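Local atomic coordinates of lysine-specific demethylase REF6 (Arabidopsis thaliana, PDB entry 6A58), a protein that removes methyl groups from trimethylated and dimethylated lysine of histone H3 and binds DNA through its C-terminal C2H2 zinc fingers, activating gene expression. Residues C20-C25 / T31-S36. Residues are numbered along the deposited sequence; the frame is centred on the assembly and turned at random.
Sequences CAAYQC and TMSFSS. With ZN (zinc ion), chain B.
Phe-34 O accepts a hydrogen bond from the backbone N of Tyr-23 (2.8 Å) and a longer CA-H...O contact from Ala-22 CA. Phe-34 N returns a more bent bond to Tyr-23 O (135° at the hydrogen) from well above the carbonyl plane, completing an antiparallel hydrogen-bonded pair; Ser-33 CA also touches Tyr-23 O. A third backbone bond, Cys-25 N to Met-32 O (3.1 Å), ties the start of the zinc-binding turn to the residue before strand 33-34. Small, polar Ser-33 suits the exposed face it shares with Gln-24; Tyr-23 and Phe-34 give the other its broad apolar surface. With CG anti to its carbonyl carbon (chi1 -71°), Tyr-23 lays one ring face over the backbone of Ser-36, CD1 coming 3.4 Å from Ser-36 C. Replacing the ring by an alanine is likely to uncover this backbone, where Ser-36 OG caps Gln-39 N, and to open a gap against Leu-40. Cys-25 offers a sulfur to the metal: SG, anti to the backbone N, lies 2.3 Å from the zinc ion, which Cys-30, His-43 and His-60 of helix 60-70 also bind. This is the beta hairpin of the first C2H2 finger, its aromatic face packed on Leu-40 of helix 37-44.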
ATOM      1  N   CYS A  20     -27.640  -5.130  -3.007  1.00 43.69           N
ATOM      2  CA  CYS A  20     -28.646  -5.935  -3.714  1.00 43.26           C
ATOM      3  C   CYS A  20     -28.395  -6.013  -5.217  1.00 41.74           C
ATOM      4  O   CYS A  20     -28.385  -7.100  -5.796  1.00 42.57           O
ATOM      5  CB  CYS A  20     -30.048  -5.366  -3.470  1.00 43.48           C
ATOM      6  N   ALA A  21     -28.190  -4.849  -5.828  1.00 40.78           N
ATOM      7  CA  ALA A  21     -27.969  -4.738  -7.272  1.00 39.57           C
ATOM      8  C   ALA A  21     -26.563  -5.161  -7.713  1.00 38.20           C
ATOM      9  O   ALA A  21     -26.389  -5.630  -8.839  1.00 39.20           O
ATOM     10  CB  ALA A  21     -28.247  -3.312  -7.732  1.00 39.98           C
ATOM     11  N   ALA A  22     -25.572  -4.982  -6.840  1.00 36.14           N
ATOM     12  CA  ALA A  22     -24.181  -5.315  -7.161  1.00 34.10           C
ATOM     13  C   ALA A  22     -23.943  -6.825  -7.225  1.00 32.86           C
ATOM     14  O   ALA A  22     -24.666  -7.613  -6.607  1.00 33.22           O
ATOM     15  CB  ALA A  22     -23.234  -4.681  -6.154  1.00 34.19           C
ATOM     16  N   TYR A  23     -22.920  -7.206  -7.985  1.00 31.39           N
ATOM     17  CA  TYR A  23     -22.507  -8.596  -8.143  1.00 30.40           C
ATOM     18  C   TYR A  23     -21.144  -8.801  -7.484  1.00 29.31           C
ATOM     19  O   TYR A  23     -20.128  -8.320  -7.986  1.00 27.91           O
ATOM     20  CB  TYR A  23     -22.443  -8.955  -9.628  1.00 31.63           C
ATOM     21  CG  TYR A  23     -23.806  -9.053 -10.277  1.00 33.09           C
ATOM     22  CD1 TYR A  23     -24.475  -7.911 -10.727  1.00 34.31           C
ATOM     23  CD2 TYR A  23     -24.431 -10.287 -10.439  1.00 34.98           C
ATOM     24  CE1 TYR A  23     -25.730  -8.001 -11.320  1.00 35.34           C
ATOM     25  CE2 TYR A  23     -25.682 -10.388 -11.031  1.00 36.07           C
ATOM     26  CZ  TYR A  23     -26.327  -9.244 -11.470  1.00 36.37           C
ATOM     27  OH  TYR A  23     -27.567  -9.349 -12.060  1.00 39.38           O
ATOM     28  N   GLN A  24     -21.133  -9.526  -6.368  1.00 28.42           N
ATOM     29  CA  GLN A  24     -19.923  -9.703  -5.560  1.00 28.43           C
ATOM     30  C   GLN A  24     -19.084 -10.880  -6.075  1.00 28.22           C
ATOM     31  O   GLN A  24     -19.632 -11.886  -6.542  1.00 28.79           O
ATOM     32  CB  GLN A  24     -20.289  -9.908  -4.080  1.00 28.95           C
ATOM     33  CG  GLN A  24     -20.902  -8.684  -3.390  1.00 29.86           C
ATOM     34  CD  GLN A  24     -22.381  -8.454  -3.687  1.00 30.64           C
ATOM     35  OE1 GLN A  24     -23.087  -9.344  -4.171  1.00 31.67           O
ATOM     36  NE2 GLN A  24     -22.862  -7.249  -3.386  1.00 31.94           N
ATOM     37  N   CYS A  25     -17.761 -10.743  -5.994  1.00 27.07           N
ATOM     38  CA  CYS A  25     -16.836 -11.821  -6.360  1.00 27.73           C
ATOM     39  C   CYS A  25     -16.733 -12.839  -5.233  1.00 28.48           C
ATOM     40  O   CYS A  25     -16.559 -12.463  -4.074  1.00 28.27           O
ATOM     41  CB  CYS A  25     -15.445 -11.272  -6.671  1.00 27.62           C
ATOM     42  SG  CYS A  25     -14.289 -12.556  -7.213  1.00 28.18           S
ATOM     43  N   THR A  31     -12.638  -8.652  -2.400  1.00 25.94           N
ATOM     44  CA  THR A  31     -13.667  -7.762  -1.869  1.00 25.99           C
ATOM     45  C   THR A  31     -14.294  -6.901  -2.972  1.00 25.04           C
ATOM     46  O   THR A  31     -14.978  -5.922  -2.677  1.00 25.77           O
ATOM     47  CB  THR A  31     -13.096  -6.851  -0.760  1.00 26.82           C
ATOM     48  OG1 THR A  31     -12.081  -6.005  -1.307  1.00 27.23           O
ATOM     49  CG2 THR A  31     -12.507  -7.683   0.374  1.00 27.53           C
ATOM     50  N   MET A  32     -14.093  -7.285  -4.233  1.00 24.70           N
ATOM     51  CA  MET A  32     -14.588  -6.503  -5.364  1.00 25.38           C
ATOM     52  C   MET A  32     -16.031  -6.845  -5.715  1.00 25.38           C
ATOM     53  O   MET A  32     -16.496  -7.960  -5.473  1.00 25.59           O
ATOM     54  CB  MET A  32     -13.699  -6.696  -6.586  1.00 25.99           C
ATOM     55  CG  MET A  32     -12.298  -6.144  -6.393  1.00 27.09           C
ATOM     56  SD  MET A  32     -11.342  -6.276  -7.908  1.00 28.58           S
ATOM     57  CE  MET A  32      -9.740  -5.714  -7.339  1.00 29.59           C
ATOM     58  N   SER A  33     -16.731  -5.864  -6.280  1.00 24.73           N
ATOM     59  CA  SER A  33     -18.095  -6.054  -6.779  1.00 25.72           C
ATOM     60  C   SER A  33     -18.301  -5.259  -8.063  1.00 24.82           C
ATOM     61  O   SER A  33     -17.517  -4.355  -8.373  1.00 24.81           O
ATOM     62  CB  SER A  33     -19.123  -5.645  -5.730  1.00 27.81           C
ATOM     63  OG  SER A  33     -19.087  -4.254  -5.508  1.00 29.47           O
ATOM     64  N   PHE A  34     -19.356  -5.618  -8.796  1.00 25.89           N
ATOM     65  CA  PHE A  34     -19.573  -5.164 -10.178  1.00 26.14           C
ATOM     66  C   PHE A  34     -21.021  -4.775 -10.438  1.00 27.72           C
ATOM     67  O   PHE A  34     -21.931  -5.275  -9.781  1.00 27.94           O
ATOM     68  CB  PHE A  34     -19.104  -6.263 -11.145  1.00 25.74           C
ATOM     69  CG  PHE A  34     -17.671  -6.619 -10.932  1.00 24.56           C
ATOM     70  CD1 PHE A  34     -16.673  -5.901 -11.570  1.00 25.35           C
ATOM     71  CD2 PHE A  34     -17.312  -7.579  -9.991  1.00 25.25           C
ATOM     72  CE1 PHE A  34     -15.341  -6.171 -11.320  1.00 25.27           C
ATOM     73  CE2 PHE A  34     -15.982  -7.845  -9.732  1.00 25.10           C
ATOM     74  CZ  PHE A  34     -14.997  -7.138 -10.398  1.00 24.91           C
ATOM     75  N   SER A  35     -21.211  -3.881 -11.408  1.00 30.72           N
ATOM     76  CA  SER A  35     -22.534  -3.367 -11.766  1.00 32.55           C
ATOM     77  C   SER A  35     -23.408  -4.388 -12.497  1.00 33.61           C
ATOM     78  O   SER A  35     -24.635  -4.255 -12.507  1.00 36.22           O
ATOM     79  CB  SER A  35     -22.393  -2.108 -12.629  1.00 33.48           C
ATOM     80  OG  SER A  35     -21.636  -1.112 -11.960  1.00 35.81           O
ATOM     81  N   SER A  36     -22.785  -5.396 -13.105  1.00 33.35           N
ATOM     82  CA  SER A  36     -23.510  -6.420 -13.854  1.00 33.67           C
ATOM     83  C   SER A  36     -22.847  -7.782 -13.730  1.00 33.22           C
ATOM     84  O   SER A  36     -21.659  -7.877 -13.410  1.00 32.77           O
ATOM     85  CB  SER A  36     -23.567  -6.024 -15.326  1.00 33.76           C
ATOM     86  OG  SER A  36     -22.263  -5.974 -15.884  1.00 34.16           O
TER
HETATM   87 ZN    ZN B1401     -12.432 -11.211  -7.362  0.90 32.62          ZN